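Local structure of putative ATP binding component of ABC-transporter (Escherichia coli, 2R5O) at residues Pro38-Trp43 with Tyr161-Leu166; Lys94-Leu99 with Asp138-Phe143. The protein is the C-terminal, immunoglobulin-fold domain of Wzt, a probable ATP-binding ABC-transporter component, and binds carbohydrate for O-antigen polysaccharide export. All coordinates share one frame; numbering follows the deposited sequence. Where two conformers were deposited one is given.

Interaction 1: residues Pro38-Trp43 with Tyr161-Leu166; sequences PEEYRW and YDSIIL. With NA (sodium ion), chain F.
Y41 and Y161 face each other as an antiparallel, hydrogen-bonded pair, and their two backbone bonds are unequal. Y41 N reaches Y161 O at 2.9 Å, nearly straight and lying in the carbonyl plane. The return bond, Y161 N to Y41 O, is stretched to 3.2 Å, and its donor stands 52° out of the carbonyl plane. Both tyrosine side chains lie on one face of the sheet. They meet near their roots, Y41 CB coming to the ring edge of Y161 at CD2, 4.1 Å away. With CG anti to the backbone N (chi1 176°), the Y41 ring runs out to put its hydroxyl on the sodium ion, OH to metal 2.5 Å. W43 turns its indole so that NE1 lies 4.2 Å from Y161 CB, an approach at the indole edge.

Just before Y41, E40 lays its side chain alongside S163; in the conformer described it is extended, with OE2 3.7 Å from S163 CB. What fixes the carboxylate lies just beyond: Y36 OH bonds OE1, and R160 forms a salt bridge with OE2. R160 also offers its carbonyl to S163 OG. The chain turns a corner at D162, whose CG sits 3.8 Å above the centre of the Y161 ring, while Y161 OH is hydrogen-bonded to K94 NZ.

S163 and I164 both face L141, a classic beta bulge. Strand 153-169 pairs with 137-147 and, through Y161, with the short strand 41-43, and I164 packs onto Y53 and I55 of strand 48-57 in the other sheet of the immunoglobulin-like Wzt C-terminal domain.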
# COMPACT_ATOMS: atom_id res chain seq x y z
N PRO A 38 -19.69 16.76 4.83
CA PRO A 38 -19.84 18.19 5.09
C PRO A 38 -18.61 18.84 5.70
O PRO A 38 -18.48 20.07 5.66
CB PRO A 38 -21.02 18.24 6.06
CG PRO A 38 -21.81 17.01 5.76
CD PRO A 38 -20.76 15.97 5.47
N GLU A 39 -17.72 18.03 6.26
CA GLU A 39 -16.44 18.46 6.81
C GLU A 39 -15.38 18.77 5.76
O GLU A 39 -14.24 19.12 6.11
CB GLU A 39 -15.89 17.39 7.77
CG GLU A 39 -16.81 17.05 8.92
CD GLU A 39 -17.90 16.03 8.62
OE1 GLU A 39 -18.05 15.50 7.50
OE2 GLU A 39 -18.66 15.72 9.57
N GLU A 40 -15.71 18.63 4.48
CA GLU A 40 -14.79 19.01 3.42
C GLU A 40 -14.17 20.37 3.62
O GLU A 40 -14.81 21.29 4.15
CB GLU A 40 -15.63 19.08 2.14
CG GLU A 40 -15.13 19.98 1.06
CD GLU A 40 -15.95 19.98 -0.20
OE1 GLU A 40 -17.20 20.13 -0.17
OE2 GLU A 40 -15.35 19.94 -1.28
N TYR A 41 -12.95 20.52 3.16
CA TYR A 41 -12.33 21.84 3.05
C TYR A 41 -12.11 22.15 1.58
O TYR A 41 -11.14 21.69 0.98
CB TYR A 41 -11.03 21.89 3.86
CG TYR A 41 -10.26 23.20 3.74
CD1 TYR A 41 -10.85 24.41 3.35
CD2 TYR A 41 -8.92 23.24 4.02
CE1 TYR A 41 -10.12 25.60 3.26
CE2 TYR A 41 -8.17 24.40 3.91
CZ TYR A 41 -8.79 25.57 3.52
OH TYR A 41 -8.04 26.72 3.41
N ARG A 42 -13.04 22.89 0.98
CA ARG A 42 -12.99 23.26 -0.41
C ARG A 42 -12.23 24.56 -0.57
O ARG A 42 -12.48 25.51 0.17
CB ARG A 42 -14.41 23.37 -0.95
CG ARG A 42 -14.47 23.56 -2.45
CD ARG A 42 -15.90 23.66 -2.93
NE ARG A 42 -15.99 23.59 -4.38
CZ ARG A 42 -17.16 23.56 -5.03
NH1 ARG A 42 -18.28 23.65 -4.33
NH2 ARG A 42 -17.20 23.39 -6.34
N TRP A 43 -11.30 24.60 -1.51
CA TRP A 43 -10.48 25.78 -1.74
C TRP A 43 -10.10 25.83 -3.21
O TRP A 43 -10.28 24.86 -3.97
CB TRP A 43 -9.25 25.80 -0.81
CG TRP A 43 -8.29 24.69 -1.06
CD1 TRP A 43 -8.37 23.39 -0.68
CD2 TRP A 43 -7.05 24.83 -1.78
NE1 TRP A 43 -7.26 22.69 -1.12
CE2 TRP A 43 -6.44 23.56 -1.80
CE3 TRP A 43 -6.39 25.91 -2.37
CZ2 TRP A 43 -5.20 23.33 -2.43
CZ3 TRP A 43 -5.17 25.67 -3.02
CH2 TRP A 43 -4.59 24.40 -3.02
N TYR A 161 -11.00 19.02 -0.73
CA TYR A 161 -10.07 18.29 0.10
C TYR A 161 -10.83 17.59 1.23
O TYR A 161 -11.71 18.17 1.89
CB TYR A 161 -9.05 19.28 0.66
CG TYR A 161 -8.05 18.74 1.63
CD1 TYR A 161 -7.04 17.88 1.24
CD2 TYR A 161 -8.07 19.15 2.95
CE1 TYR A 161 -6.09 17.43 2.19
CE2 TYR A 161 -7.17 18.71 3.87
CZ TYR A 161 -6.20 17.86 3.49
OH TYR A 161 -5.29 17.46 4.45
N ASP A 162 -10.50 16.31 1.44
CA ASP A 162 -11.10 15.45 2.46
C ASP A 162 -12.62 15.54 2.38
O ASP A 162 -13.32 15.69 3.39
CB ASP A 162 -10.62 15.82 3.87
CG ASP A 162 -9.18 15.40 4.15
OD1 ASP A 162 -8.60 14.61 3.42
OD2 ASP A 162 -8.66 15.91 5.19
N SER A 163 -13.13 15.41 1.16
CA SER A 163 -14.53 15.65 0.89
C SER A 163 -15.40 14.41 0.80
O SER A 163 -16.63 14.56 0.75
CB SER A 163 -14.67 16.46 -0.39
OG SER A 163 -14.09 15.77 -1.50
N ILE A 164 -14.80 13.23 0.80
CA ILE A 164 -15.55 11.99 0.68
C ILE A 164 -14.98 10.98 1.68
O ILE A 164 -13.75 10.86 1.81
CB ILE A 164 -15.48 11.44 -0.77
CG1 ILE A 164 -16.12 12.42 -1.78
CG2 ILE A 164 -16.12 10.05 -0.87
CD1 ILE A 164 -15.65 12.21 -3.21
N ILE A 165 -15.86 10.27 2.40
CA ILE A 165 -15.42 9.19 3.28
C ILE A 165 -15.57 7.87 2.52
O ILE A 165 -16.58 7.61 1.87
CB ILE A 165 -16.13 9.19 4.66
CG1 ILE A 165 -15.53 8.12 5.56
CG2 ILE A 165 -17.63 9.06 4.53
CD1 ILE A 165 -15.80 8.33 7.04
N LEU A 166 -14.52 7.05 2.60
CA LEU A 166 -14.49 5.70 2.04
C LEU A 166 -14.41 4.69 3.18
O LEU A 166 -13.64 4.85 4.10
CB LEU A 166 -13.24 5.51 1.17
CG LEU A 166 -13.02 6.50 0.03
CD1 LEU A 166 -11.75 6.17 -0.74
CD2 LEU A 166 -14.20 6.55 -0.93
NA NA F . -9.11 28.53 1.98

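Interaction 2: residues Lys94-Leu99 with Asp138-Phe143; sequences KTLDGL and DYLLSF
K94 and L140 are joined by two backbone hydrogen bonds, the mark of an antiparallel hydrogen-bonded pair. L140 N gives to K94 O at 2.8 Å, close to linear at 174°. The bond the other way, K94 N to L140 O, is 2.9 Å long and lies in the carbonyl plane. K94 O also sits at the rim of the Y139 ring, in its plane and 3.5 Å from Y139 CB. This edge-on approach leaves the oxygen beside the root of the tyrosine, whose hydroxyl bonds the carbonyl of N135.

Strands 84-95 and 137-147 are neighbours in one sheet of the immunoglobulin-like fold. Just past the pairing, the first strand enters a type I beta turn from T95 to G98, the start of the link to strand 100-105. T95 OG1 steadies this turn by accepting a bond from L99 N, while T95 N gives to L99 O across its base. G98 adopts a positive phi of 97°, a conformation glycine tolerates readily.

The apolar contacts come from L96, at the head of the turn, and are less certain because they hold for one of its two conformers. In the conformer described, CD2 meets L140 CD2 at 3.8 Å, the two side chains crossing at about a right angle, while CD1 reaches D138 CB at 3.9 Å. CG stands beside the backbone N (chi1 -58°), which sends the two methyls to L140 and D138.

A water supplies the remaining polar link, accepting from L96 N at 3.0 Å and donating to D138 O at 2.6 Å. The D138 carboxylate turns to H167, bonded through OD1.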
# COMPACT_ATOMS: atom_id res chain seq x y z
N LYS A 94 -6.20 9.62 2.34
CA LYS A 94 -5.57 9.78 3.65
C LYS A 94 -6.32 8.95 4.68
O LYS A 94 -7.49 8.61 4.50
CB LYS A 94 -5.57 11.26 4.07
CG LYS A 94 -4.91 12.18 3.03
CD LYS A 94 -4.85 13.68 3.40
CE LYS A 94 -3.81 13.96 4.44
NZ LYS A 94 -3.65 15.44 4.58
N THR A 95 -5.64 8.61 5.77
CA THR A 95 -6.33 8.02 6.92
C THR A 95 -7.06 9.12 7.68
O THR A 95 -6.84 10.31 7.46
CB THR A 95 -5.36 7.36 7.92
OG1 THR A 95 -4.55 8.37 8.52
CG2 THR A 95 -4.50 6.26 7.26
N LEU A 96 -7.88 8.73 8.65
CA LEU A 96 -8.57 9.70 9.53
C LEU A 96 -7.62 10.52 10.37
O LEU A 96 -7.93 11.67 10.63
CB LEU A 96 -9.58 9.00 10.44
CG LEU A 96 -10.67 8.19 9.72
CD1 LEU A 96 -11.58 7.57 10.78
CD2 LEU A 96 -11.48 9.10 8.78
N ASP A 97 -6.48 9.97 10.78
CA ASP A 97 -5.51 10.72 11.58
C ASP A 97 -4.46 11.49 10.76
O ASP A 97 -3.48 12.02 11.32
CB ASP A 97 -4.87 9.84 12.68
CG ASP A 97 -4.46 8.47 12.20
OD1 ASP A 97 -4.50 8.21 10.98
OD2 ASP A 97 -4.10 7.63 13.05
N GLY A 98 -4.66 11.53 9.44
CA GLY A 98 -3.94 12.44 8.57
C GLY A 98 -2.75 11.84 7.86
O GLY A 98 -1.98 12.58 7.24
N LEU A 99 -2.59 10.52 7.94
CA LEU A 99 -1.50 9.87 7.21
C LEU A 99 -1.82 9.90 5.72
O LEU A 99 -2.90 9.49 5.30
CB LEU A 99 -1.29 8.42 7.69
CG LEU A 99 -0.23 7.60 6.94
CD1 LEU A 99 1.16 8.15 7.19
CD2 LEU A 99 -0.31 6.14 7.35
N ASP A 138 -11.72 3.32 7.63
CA ASP A 138 -12.28 4.51 6.98
C ASP A 138 -11.14 5.40 6.48
O ASP A 138 -10.11 5.56 7.17
CB ASP A 138 -13.14 5.31 7.97
CG ASP A 138 -14.46 4.64 8.30
OD1 ASP A 138 -14.86 3.68 7.62
OD2 ASP A 138 -15.11 5.10 9.27
N TYR A 139 -11.33 5.98 5.31
CA TYR A 139 -10.31 6.80 4.67
C TYR A 139 -10.99 8.04 4.09
O TYR A 139 -12.20 8.07 3.84
CB TYR A 139 -9.60 5.98 3.58
CG TYR A 139 -8.98 4.71 4.15
CD1 TYR A 139 -7.73 4.72 4.74
CD2 TYR A 139 -9.69 3.52 4.16
CE1 TYR A 139 -7.17 3.60 5.28
CE2 TYR A 139 -9.14 2.37 4.69
CZ TYR A 139 -7.87 2.42 5.26
OH TYR A 139 -7.29 1.30 5.80
N LEU A 140 -10.18 9.05 3.84
CA LEU A 140 -10.63 10.32 3.32
C LEU A 140 -10.11 10.55 1.93
O LEU A 140 -8.89 10.47 1.68
CB LEU A 140 -10.14 11.47 4.20
CG LEU A 140 -10.53 11.40 5.68
CD1 LEU A 140 -9.92 12.51 6.48
CD2 LEU A 140 -12.05 11.39 5.84
N LEU A 141 -11.03 10.82 1.00
CA LEU A 141 -10.71 11.05 -0.41
C LEU A 141 -10.89 12.52 -0.74
O LEU A 141 -11.85 13.16 -0.30
CB LEU A 141 -11.65 10.20 -1.29
CG LEU A 141 -11.59 10.40 -2.80
CD1 LEU A 141 -10.27 9.98 -3.38
CD2 LEU A 141 -12.75 9.64 -3.45
N SER A 142 -9.97 13.03 -1.55
CA SER A 142 -10.04 14.37 -2.15
C SER A 142 -10.03 14.26 -3.67
O SER A 142 -9.30 13.44 -4.22
CB SER A 142 -8.78 15.17 -1.77
OG SER A 142 -8.59 15.24 -0.37
N PHE A 143 -10.81 15.13 -4.33
CA PHE A 143 -10.74 15.33 -5.76
C PHE A 143 -10.33 16.78 -6.00
O PHE A 143 -10.88 17.68 -5.33
CB PHE A 143 -12.08 15.12 -6.45
CG PHE A 143 -12.51 13.69 -6.66
CD1 PHE A 143 -11.82 12.87 -7.51
CD2 PHE A 143 -13.67 13.21 -6.09
CE1 PHE A 143 -12.28 11.63 -7.81
CE2 PHE A 143 -14.12 11.93 -6.35
CZ PHE A 143 -13.42 11.14 -7.22
O HOH W 1 -8.09 5.79 8.81

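Both contacts lie in the same sheet, where strand 137-147, paired with 84-95 in interaction 2, is the neighbour of strand 153-169 from interaction 1. Their centres are 9 Å apart, and residues 94-99 and 138-143 are nested within the loop closed by 38-43 and 161-166. A probable hydrogen bond from L166 N to Y139 O joins them directly, beside the tyrosine-lysine link. Interaction 1 is a surface contact, rich in tyrosine, charge and a bound metal. Interaction 2 is partly buried, with leucine packing and a bridging water. I164 and F143, both buried, pack against each other.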